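Local atomic coordinates of phosphoethanolamine N-methyltransferase 1 (Haemonchus contortus, PDB entry 4KRG), a protein that probably transfers a methyl group from S-adenosylmethionine to phosphoethanolamine, a methylation reaction of phosphocholine biosynthesis in this parasitic nematode. Residues R12-S15 and F16-F19; D21-S24 and D25-D28; D86-E89 and S90-E93; I92-N95 and Q96-N99. All blocks are in the same frame, centred on the assembly; numbering follows the deposited sequence. Where two conformers were deposited one is given.

Contact 1 of 4, residues R12-S15 and F16-F19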
loop_
_atom_site.group_PDB
_atom_site.type_symbol
_atom_site.label_atom_id
_atom_site.label_comp_id
_atom_site.label_asym_id
_atom_site.label_seq_id
_atom_site.Cartn_x
_atom_site.Cartn_y
_atom_site.Cartn_z
ATOM N N ARG A 12 -25.400 14.098 1.042
ATOM C CA ARG A 12 -24.283 13.237 1.425
ATOM C C ARG A 12 -23.020 14.053 1.647
ATOM O O ARG A 12 -22.224 13.738 2.524
ATOM C CB ARG A 12 -24.032 12.137 0.386
ATOM C CG ARG A 12 -25.221 11.222 0.178
ATOM C CD ARG A 12 -24.817 9.821 -0.233
ATOM N NE ARG A 12 -25.846 8.858 0.157
ATOM C CZ ARG A 12 -26.725 8.311 -0.677
ATOM N NH1 ARG A 12 -26.691 8.609 -1.966
ATOM N NH2 ARG A 12 -27.633 7.457 -0.221
ATOM N N ARG A 13 -22.837 15.094 0.844
ATOM C CA ARG A 13 -21.721 16.004 1.044
ATOM C C ARG A 13 -21.844 16.633 2.426
ATOM O O ARG A 13 -20.874 16.692 3.185
ATOM C CB ARG A 13 -21.703 17.091 -0.034
ATOM C CG ARG A 13 -20.555 18.081 0.093
ATOM C CD ARG A 13 -19.345 17.704 -0.774
ATOM N NE ARG A 13 -18.898 16.331 -0.553
ATOM C CZ ARG A 13 -18.127 15.938 0.453
ATOM N NH1 ARG A 13 -17.690 16.816 1.348
ATOM N NH2 ARG A 13 -17.792 14.660 0.562
ATOM N N ASP A 14 -23.055 17.072 2.759
ATOM C CA ASP A 14 -23.293 17.784 4.009
ATOM C C ASP A 14 -23.275 16.865 5.224
ATOM O O ASP A 14 -23.114 17.329 6.349
ATOM C CB ASP A 14 -24.615 18.553 3.952
ATOM C CG ASP A 14 -24.751 19.570 5.074
ATOM O OD1 ASP A 14 -23.713 20.013 5.614
ATOM O OD2 ASP A 14 -25.900 19.934 5.413
ATOM N N SER A 15 -23.436 15.562 5.011
ATOM C CA SER A 15 -23.393 14.624 6.131
ATOM C C SER A 15 -21.976 14.520 6.687
ATOM O O SER A 15 -21.780 14.272 7.875
ATOM C CB SER A 15 -23.906 13.246 5.726
ATOM O OG SER A 15 -22.905 12.503 5.067
ATOM N N PHE A 16 -20.989 14.715 5.819
ATOM C CA PHE A 16 -19.591 14.692 6.235
ATOM C C PHE A 16 -19.205 15.980 6.952
ATOM O O PHE A 16 -18.544 15.942 7.986
ATOM C CB PHE A 16 -18.668 14.423 5.045
ATOM C CG PHE A 16 -18.618 12.976 4.633
ATOM C CD1 PHE A 16 -18.086 12.018 5.486
ATOM C CD2 PHE A 16 -19.096 12.572 3.395
ATOM C CE1 PHE A 16 -18.041 10.680 5.113
ATOM C CE2 PHE A 16 -19.046 11.237 3.015
ATOM C CZ PHE A 16 -18.519 10.292 3.876
ATOM N N LYS A 17 -19.626 17.116 6.407
ATOM C CA LYS A 17 -19.384 18.411 7.044
ATOM C C LYS A 17 -20.053 18.484 8.419
ATOM O O LYS A 17 -19.495 19.050 9.361
ATOM C CB LYS A 17 -19.861 19.540 6.126
ATOM C CG LYS A 17 -19.955 20.902 6.773
ATOM C CD LYS A 17 -18.603 21.397 7.220
ATOM C CE LYS A 17 -18.675 22.863 7.621
ATOM N NZ LYS A 17 -19.767 23.145 8.600
ATOM N N THR A 18 -21.235 17.881 8.532
ATOM C CA THR A 18 -21.953 17.784 9.801
ATOM C C THR A 18 -21.208 16.898 10.799
ATOM O O THR A 18 -21.119 17.220 11.984
ATOM C CB THR A 18 -23.359 17.197 9.609
ATOM O OG1 THR A 18 -23.989 17.819 8.488
ATOM C CG2 THR A 18 -24.205 17.424 10.847
ATOM N N PHE A 19 -20.692 15.772 10.319
ATOM C CA PHE A 19 -19.887 14.895 11.158
ATOM C C PHE A 19 -18.689 15.655 11.714
ATOM O O PHE A 19 -18.414 15.609 12.909
ATOM C CB PHE A 19 -19.411 13.673 10.376
ATOM C CG PHE A 19 -18.473 12.788 11.149
ATOM C CD1 PHE A 19 -18.965 11.844 12.039
ATOM C CD2 PHE A 19 -17.097 12.898 10.984
ATOM C CE1 PHE A 19 -18.100 11.030 12.754
ATOM C CE2 PHE A 19 -16.226 12.086 11.695
ATOM C CZ PHE A 19 -16.726 11.151 12.580
#

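Contact 2 of 4, residues D21-S24 and D25-D28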
loop_
_atom_site.group_PDB
_atom_site.type_symbol
_atom_site.label_atom_id
_atom_site.label_comp_id
_atom_site.label_asym_id
_atom_site.label_seq_id
_atom_site.Cartn_x
_atom_site.Cartn_y
_atom_site.Cartn_z
ATOM N N ASP A 21 -18.309 18.864 11.928
ATOM C CA ASP A 21 -18.788 19.948 12.780
ATOM C C ASP A 21 -18.763 19.544 14.254
ATOM O O ASP A 21 -18.520 20.377 15.124
ATOM C CB ASP A 21 -20.207 20.371 12.387
ATOM C CG ASP A 21 -20.233 21.320 11.207
ATOM O OD1 ASP A 21 -19.171 21.879 10.870
ATOM O OD2 ASP A 21 -21.323 21.516 10.625
ATOM N N LYS A 22 -19.005 18.263 14.524
ATOM C CA LYS A 22 -19.027 17.754 15.892
ATOM C C LYS A 22 -17.679 17.906 16.600
ATOM O O LYS A 22 -17.612 17.858 17.825
ATOM C CB LYS A 22 -19.479 16.283 15.923
ATOM C CG LYS A 22 -20.919 16.053 15.466
ATOM C CD LYS A 22 -21.386 14.610 15.692
ATOM C CE LYS A 22 -20.595 13.609 14.859
ATOM N NZ LYS A 22 -21.070 12.206 15.061
ATOM N N TYR A 23 -16.612 18.103 15.829
ATOM C CA TYR A 23 -15.262 18.159 16.388
ATOM C C TYR A 23 -14.642 19.558 16.370
ATOM O O TYR A 23 -13.560 19.763 16.911
ATOM C CB TYR A 23 -14.347 17.138 15.685
ATOM C CG TYR A 23 -14.808 15.710 15.891
ATOM C CD1 TYR A 23 -14.428 14.999 17.019
ATOM C CD2 TYR A 23 -15.648 15.086 14.975
ATOM C CE1 TYR A 23 -14.864 13.698 17.232
ATOM C CE2 TYR A 23 -16.094 13.783 15.182
ATOM C CZ TYR A 23 -15.694 13.096 16.311
ATOM O OH TYR A 23 -16.117 11.801 16.531
ATOM N N SER A 24 -15.334 20.520 15.768
ATOM C CA SER A 24 -14.805 21.884 15.637
ATOM C C SER A 24 -14.648 22.599 16.984
ATOM O O SER A 24 -13.975 23.629 17.077
ATOM C CB SER A 24 -15.661 22.717 14.680
ATOM O OG SER A 24 -16.915 23.032 15.258
ATOM N N ASP A 25 -15.270 22.046 18.021
ATOM C CA ASP A 25 -15.082 22.531 19.381
ATOM C C ASP A 25 -13.743 22.041 19.914
ATOM O O ASP A 25 -13.228 22.567 20.899
ATOM C CB ASP A 25 -16.191 22.006 20.287
ATOM C CG ASP A 25 -16.138 20.489 20.451
ATOM O OD1 ASP A 25 -16.165 19.769 19.428
ATOM O OD2 ASP A 25 -16.062 20.015 21.606
ATOM N N LYS A 26 -13.189 21.020 19.260
ATOM C CA LYS A 26 -11.916 20.434 19.672
ATOM C C LYS A 26 -10.917 20.429 18.527
ATOM O O LYS A 26 -10.609 19.373 17.982
ATOM C CB LYS A 26 -12.116 18.998 20.169
ATOM C CG LYS A 26 -13.062 18.862 21.354
ATOM C CD LYS A 26 -13.517 17.415 21.552
ATOM C CE LYS A 26 -14.441 16.954 20.427
ATOM N NZ LYS A 26 -14.792 15.505 20.517
ATOM N N PRO A 27 -10.408 21.610 18.155
ATOM C CA PRO A 27 -9.385 21.641 17.108
ATOM C C PRO A 27 -8.051 21.156 17.665
ATOM O O PRO A 27 -7.145 21.958 17.910
ATOM C CB PRO A 27 -9.317 23.123 16.740
ATOM C CG PRO A 27 -9.712 23.826 17.989
ATOM C CD PRO A 27 -10.750 22.957 18.638
ATOM N N ASP A 28 -7.941 19.843 17.869
ATOM C CA ASP A 28 -6.725 19.251 18.421
ATOM C C ASP A 28 -6.394 17.903 17.774
ATOM O O ASP A 28 -7.170 17.387 16.971
ATOM C CB ASP A 28 -6.813 19.133 19.956
ATOM C CG ASP A 28 -7.970 18.255 20.426
ATOM O OD1 ASP A 28 -8.177 17.173 19.840
ATOM O OD2 ASP A 28 -8.669 18.639 21.393
HETATM O O HOH W 1 -18.772 20.613 17.591
#

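Contact 3 of 4, residues D86-E89 and S90-E93. With SAH (S-adenosyl-L-homocysteine), chain D.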
loop_
_atom_site.group_PDB
_atom_site.type_symbol
_atom_site.label_atom_id
_atom_site.label_comp_id
_atom_site.label_asym_id
_atom_site.label_seq_id
_atom_site.Cartn_x
_atom_site.Cartn_y
_atom_site.Cartn_z
ATOM N N ASP A 86 -9.117 23.248 4.415
ATOM C CA ASP A 86 -10.002 22.363 5.171
ATOM C C ASP A 86 -11.399 22.958 5.132
ATOM O O ASP A 86 -11.545 24.177 5.028
ATOM C CB ASP A 86 -9.525 22.225 6.620
ATOM C CG ASP A 86 -10.028 20.955 7.286
ATOM O OD1 ASP A 86 -9.331 19.921 7.194
ATOM O OD2 ASP A 86 -11.121 20.982 7.898
ATOM N N PHE A 87 -12.431 22.121 5.211
ATOM C CA PHE A 87 -13.788 22.669 5.169
ATOM C C PHE A 87 -14.363 23.025 6.547
ATOM O O PHE A 87 -15.460 23.569 6.649
ATOM C CB PHE A 87 -14.740 21.841 4.275
ATOM C CG PHE A 87 -15.155 20.502 4.842
ATOM C CD1 PHE A 87 -16.213 19.820 4.271
ATOM C CD2 PHE A 87 -14.501 19.928 5.917
ATOM C CE1 PHE A 87 -16.616 18.603 4.762
ATOM C CE2 PHE A 87 -14.904 18.707 6.416
ATOM C CZ PHE A 87 -15.960 18.042 5.837
ATOM N N ILE A 88 -13.595 22.748 7.598
ATOM C CA ILE A 88 -13.964 23.197 8.937
ATOM C C ILE A 88 -13.191 24.454 9.324
ATOM O O ILE A 88 -11.969 24.432 9.437
ATOM C CB ILE A 88 -13.736 22.114 9.997
ATOM C CG1 ILE A 88 -14.604 20.886 9.710
ATOM C CG2 ILE A 88 -14.047 22.667 11.370
ATOM C CD1 ILE A 88 -16.075 21.178 9.685
ATOM N N GLU A 89 -13.927 25.541 9.536
ATOM C CA GLU A 89 -13.360 26.863 9.779
ATOM C C GLU A 89 -12.448 26.956 10.997
ATOM O O GLU A 89 -11.351 27.507 10.913
ATOM C CB GLU A 89 -14.489 27.879 9.908
ATOM C CG GLU A 89 -14.104 29.135 10.651
ATOM C CD GLU A 89 -15.273 30.079 10.817
ATOM O OE1 GLU A 89 -16.215 29.998 9.999
ATOM O OE2 GLU A 89 -15.256 30.891 11.767
ATOM N N SER A 90 -12.889 26.417 12.130
ATOM C CA SER A 90 -12.097 26.514 13.351
ATOM C C SER A 90 -10.771 25.764 13.217
ATOM O O SER A 90 -9.772 26.150 13.814
ATOM C CB SER A 90 -12.883 26.013 14.566
ATOM O OG SER A 90 -12.594 24.660 14.843
ATOM N N PHE A 91 -10.762 24.699 12.424
ATOM C CA PHE A 91 -9.533 23.937 12.206
ATOM C C PHE A 91 -8.508 24.808 11.490
ATOM O O PHE A 91 -7.356 24.892 11.913
ATOM C CB PHE A 91 -9.804 22.648 11.415
ATOM C CG PHE A 91 -10.593 21.609 12.180
ATOM C CD1 PHE A 91 -10.868 21.764 13.535
ATOM C CD2 PHE A 91 -11.054 20.468 11.538
ATOM C CE1 PHE A 91 -11.588 20.799 14.231
ATOM C CE2 PHE A 91 -11.779 19.509 12.227
ATOM C CZ PHE A 91 -12.042 19.677 13.574
ATOM N N ILE A 92 -8.942 25.467 10.417
ATOM C CA ILE A 92 -8.083 26.386 9.675
ATOM C C ILE A 92 -7.611 27.516 10.588
ATOM O O ILE A 92 -6.454 27.947 10.519
ATOM C CB ILE A 92 -8.804 26.962 8.440
ATOM C CG1 ILE A 92 -8.774 25.959 7.284
ATOM C CG2 ILE A 92 -8.170 28.268 8.001
ATOM C CD1 ILE A 92 -7.368 25.609 6.790
ATOM N N GLU A 93 -8.505 27.990 11.451
ATOM C CA GLU A 93 -8.141 29.024 12.413
ATOM C C GLU A 93 -7.054 28.547 13.374
ATOM O O GLU A 93 -6.098 29.266 13.637
ATOM C CB GLU A 93 -9.377 29.525 13.161
ATOM C CG GLU A 93 -10.315 30.325 12.283
ATOM C CD GLU A 93 -11.649 30.581 12.937
ATOM O OE1 GLU A 93 -11.919 29.982 14.002
ATOM O OE2 GLU A 93 -12.432 31.383 12.384
HETATM N N SAH D . -5.216 15.388 7.335
HETATM C CA SAH D . -5.166 15.866 8.726
HETATM C CB SAH D . -6.605 15.759 9.338
HETATM C CG SAH D . -7.216 14.362 9.244
HETATM S SD SAH D . -8.963 14.245 9.727
HETATM C C SAH D . -4.183 15.099 9.517
HETATM O O SAH D . -4.001 13.915 9.279
HETATM O OXT SAH D . -3.805 15.559 10.572
HETATM C "C5'" SAH D . -9.895 14.864 8.302
HETATM C "C4'" SAH D . -9.745 16.230 7.908
HETATM O "O4'" SAH D . -10.188 16.388 6.533
HETATM C "C3'" SAH D . -10.587 17.126 8.724
HETATM O "O3'" SAH D . -9.893 18.330 8.961
HETATM C "C2'" SAH D . -11.748 17.390 7.886
HETATM O "O2'" SAH D . -12.325 18.626 8.200
HETATM C "C1'" SAH D . -11.168 17.380 6.522
HETATM N N9 SAH D . -12.174 17.112 5.435
HETATM C C8 SAH D . -12.941 16.025 5.282
HETATM N N7 SAH D . -13.571 16.144 4.112
HETATM C C5 SAH D . -13.211 17.286 3.522
HETATM C C6 SAH D . -13.556 17.908 2.310
HETATM N N6 SAH D . -14.451 17.335 1.438
HETATM N N1 SAH D . -12.980 19.088 2.019
HETATM C C2 SAH D . -12.110 19.667 2.839
HETATM N N3 SAH D . -11.763 19.096 4.006
HETATM C C4 SAH D . -12.293 17.913 4.367
#

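Contact 4 of 4, residues I92-N95 and Q96-N99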
loop_
_atom_site.group_PDB
_atom_site.type_symbol
_atom_site.label_atom_id
_atom_site.label_comp_id
_atom_site.label_asym_id
_atom_site.label_seq_id
_atom_site.Cartn_x
_atom_site.Cartn_y
_atom_site.Cartn_z
ATOM N N ILE A 92 -8.942 25.467 10.417
ATOM C CA ILE A 92 -8.083 26.386 9.675
ATOM C C ILE A 92 -7.611 27.516 10.588
ATOM O O ILE A 92 -6.454 27.947 10.519
ATOM C CB ILE A 92 -8.804 26.962 8.440
ATOM C CG1 ILE A 92 -8.774 25.959 7.284
ATOM C CG2 ILE A 92 -8.170 28.268 8.001
ATOM C CD1 ILE A 92 -7.368 25.609 6.790
ATOM N N GLU A 93 -8.505 27.990 11.451
ATOM C CA GLU A 93 -8.141 29.024 12.413
ATOM C C GLU A 93 -7.054 28.547 13.374
ATOM O O GLU A 93 -6.098 29.266 13.637
ATOM C CB GLU A 93 -9.377 29.525 13.161
ATOM C CG GLU A 93 -10.315 30.325 12.283
ATOM C CD GLU A 93 -11.649 30.581 12.937
ATOM O OE1 GLU A 93 -11.919 29.982 14.002
ATOM O OE2 GLU A 93 -12.432 31.383 12.384
ATOM N N LYS A 94 -7.196 27.331 13.890
ATOM C CA LYS A 94 -6.158 26.744 14.740
ATOM C C LYS A 94 -4.847 26.544 13.957
ATOM O O LYS A 94 -3.763 26.758 14.489
ATOM C CB LYS A 94 -6.654 25.436 15.371
ATOM C CG LYS A 94 -5.626 24.682 16.203
ATOM C CD LYS A 94 -4.923 25.582 17.211
ATOM C CE LYS A 94 -5.183 25.131 18.635
ATOM N NZ LYS A 94 -4.154 25.662 19.574
ATOM N N ASN A 95 -4.967 26.149 12.689
ATOM C CA ASN A 95 -3.837 26.016 11.766
ATOM C C ASN A 95 -3.050 27.331 11.668
ATOM O O ASN A 95 -1.824 27.355 11.818
ATOM C CB ASN A 95 -4.387 25.616 10.389
ATOM C CG ASN A 95 -3.359 24.965 9.488
ATOM O OD1 ASN A 95 -2.157 25.200 9.607
ATOM N ND2 ASN A 95 -3.842 24.148 8.555
ATOM N N GLN A 96 -3.767 28.425 11.430
ATOM C CA GLN A 96 -3.161 29.759 11.329
ATOM C C GLN A 96 -2.510 30.246 12.617
ATOM O O GLN A 96 -1.601 31.070 12.585
ATOM C CB GLN A 96 -4.203 30.791 10.891
ATOM C CG GLN A 96 -4.779 30.567 9.508
ATOM C CD GLN A 96 -5.921 31.507 9.204
ATOM O OE1 GLN A 96 -7.080 31.201 9.490
ATOM N NE2 GLN A 96 -5.601 32.668 8.635
ATOM N N GLU A 97 -2.997 29.768 13.753
ATOM C CA GLU A 97 -2.445 30.174 15.039
ATOM C C GLU A 97 -1.127 29.450 15.296
ATOM O O GLU A 97 -0.118 30.078 15.618
ATOM C CB GLU A 97 -3.441 29.886 16.159
ATOM C CG GLU A 97 -2.956 30.261 17.545
ATOM C CD GLU A 97 -4.029 30.078 18.604
ATOM O OE1 GLU A 97 -5.227 30.009 18.243
ATOM O OE2 GLU A 97 -3.675 30.003 19.801
ATOM N N ARG A 98 -1.144 28.131 15.134
ATOM C CA ARG A 98 0.041 27.303 15.328
ATOM C C ARG A 98 1.163 27.742 14.396
ATOM O O ARG A 98 2.334 27.721 14.762
ATOM C CB ARG A 98 -0.297 25.833 15.061
ATOM C CG ARG A 98 -1.390 25.249 15.953
ATOM C CD ARG A 98 -1.780 23.841 15.512
ATOM N NE ARG A 98 -0.628 22.945 15.485
ATOM C CZ ARG A 98 -0.064 22.472 14.377
ATOM N NH1 ARG A 98 -0.554 22.795 13.193
ATOM N NH2 ARG A 98 0.993 21.675 14.459
ATOM N N ASN A 99 0.787 28.146 13.189
ATOM C CA ASN A 99 1.754 28.459 12.143
ATOM C C ASN A 99 1.937 29.955 11.905
ATOM O O ASN A 99 2.397 30.371 10.841
ATOM C CB ASN A 99 1.348 27.761 10.842
ATOM C CG ASN A 99 1.423 26.254 10.950
ATOM O OD1 ASN A 99 2.352 25.713 11.553
ATOM N ND2 ASN A 99 0.440 25.566 10.374
#

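Contact 1 of 4, residues R12-S15 and F16-F19
F16 packs back against R12, R13 and S15, the preceding turn of helix 9-21. Its CB rests 3.7 Å from the carbonyl O of R13. CG stands anti to its own carbonyl carbon (chi1 -78°), which folds the ring back along the helix toward earlier residues. CD2 consequently lies 3.5 Å from the O of R12, and CE2 passes the same oxygen at longer range. CD2 also meets NH2 of R13 at 3.8 Å; the guanidinium and ring planes are only 11° apart, yet the side chains cross at about a right angle, and the approach is oblique. Over one face of the ring, displaced toward its rim, sits OG of S15. That hydroxyl donates to the O of R12 (2.9 Å), so a small polar side chain spends its hydrogen bond on the helix backbone and can lie against an aromatic surface. A phenylalanine, itself without hydrogen-bonding groups, suits this buried side of the helix. The outer side is polar: T18 N donates to the O of D14 at 2.9 Å, and OG1 of T18 turns to the same oxygen, though at a separation too short to be taken literally. F19 N closes the next helical turn on S15 O. The bends in R13 bring its guanidinium to salt bridges with D111 and E138 and a hydrogen bond to the O of Y133, beside the bound S-adenosylhomocysteine. This amphipathic N-terminal helix thus lends an arginine to the cofactor pocket of a Rossmann-like methyltransferase domain.

Contact 2 of 4, residues D21-S24 and D25-D28
Y23 and K26 meet across the second of two overlapping type I beta turns, D21-S24 and Y23-K26, which carry the chain out of helix 9-21 toward helix 29-33. The second turn is closed by K26 N donating to Y23 O at 2.7 Å. Both side chains start in the same way, with CG anti to the carbonyl carbon (chi1 -63° for Y23, -59° for K26), and the lysine chain then bends at its third torsion. Its NZ comes obliquely to the tyrosine ring, 3.6 Å from CD1 of Y23. The long aliphatic part of the lysine lets it span the turn, while the tyrosine can keep its ring buried because OH bonds to the O of M175. D25 is folded differently: CG lies between the backbone N and carbonyl carbon, a position that brings the carboxylate back over the turn. OD1 then comes within 2.9 Å of the O of K22, two acceptors facing each other. A water that donates both to D25 OD1 (3.3 Å) and to D21 O probably eases this opposition. P27, whose ring restricts phi and whose CD touches the O of S24, is the centre of an inverse gamma turn, closed by D28 N donating to K26 O at 2.7 Å. D28, at the N-cap of the next helix, uses OD1 to accept from S31 N.

Contact 3 of 4, residues D86-E89 and S90-E93
I88 runs alongside F91 and sets CG2 over its ring, 3.7 Å from the centroid and only 13° off the normal, a CH-pi contact over the middle of the face. The branched isoleucine does this with two atoms, since CB also touches CD2 of F91 at 3.5 Å. The ring edge is turned to OD2 of D86, near the ring plane, and CG1 of I92 packs against CB of D86. OD2 of D86 is well engaged: it accepts from the N of I88 at 3.1 Å on its anti side, forming an Asx turn. The same D86 OD2 accepts from O2' of SAH, the bound S-adenosylhomocysteine, at 2.7 Å. OD1 takes the ribose O3' at an improbably short distance and also the N of G67. An acidic residue at the end of the second strand, gripping both ribose hydroxyls, is a hallmark of Rossmann-like methyltransferases; aspartate fits because its two oxygens match the paired hydroxyls. F87 turns the other way and covers the adenine, with C5 of the ligand 3.5 Å above its ring plane. I88, at the N-cap, leads into helix 89-98, whose first turn is held weakly by I92 N to I88 O and more firmly by E93 N to E89 O. The solvent side is looser: the exposed glutamates E89 and E93 bring their OE2 atoms to 2.9 Å, the carboxylate planes 68° apart, a closeness that would be unfavourable if both were charged and may mean that a proton is shared.

Contact 4 of 4, residues I92-N95 and Q96-N99
N95 sends CG anti to its backbone N (chi1 -159°), whereas N99 holds CG anti to its carbonyl carbon (chi1 -66°), and these different choices bring the two amides together one turn apart. ND2 of N99 donates to OD1 of N95 at 2.7 Å, a bond that is weak because its N-H...O angle is only 122°; the amide planes are turned 62° apart. The main chain beside them is regular: R98 N donates to K94 O at 3.0 Å, and N99 N still bonds to N95 O although N99 is the first residue to leave helical geometry. The side chains of K94 and R98 cross at about a right angle, CD of K94 3.8 Å from CG of R98, two flexible chains touching through methylenes. Q96 lays its OE1 3.5 Å from CG2 of I92. K94 NZ and E97 OE2, 4.4 Å apart, are too far for a salt bridge. Helix 89-98 connects strands 81-86 and 105-109 in a beta-alpha-beta unit, and both asparagines touch Y107 of the latter strand. OD1 of N99 is hydrogen-bonded to T73 OG1, and ND2 of N95 makes weak bonds to G67 and S84. An amide, donor and acceptor at once, can be buried here and still find polar partners, though N95 does so through weak bonds.

How the contacts relate
Contacts 1 and 3 line the S-adenosylhomocysteine pocket; contact 2 stands off, the side chain of Y23 about 8 Å from the bound SAH, and contact 4 continues down helix 89-98. The N-terminal helix of contact 1 and the loop after strand 81-86 in contact 3 touch beside the ligand, K17 CD lying 3.5 Å from I88 CD1, and the centres of contacts 1 and 3 are about 14 Å apart. Contact 2 follows contact 1 directly and bears on the start of helix 89-98: S24 O and S90 OG are 2.8 Å apart, and Y23 O lies close to F91. P27 then reaches K94 of contact 4. Contacts 3 and 4 share I92 and E93. The side chain of F19 is about 7 Å from the bound OPE, phosphoethanolamine.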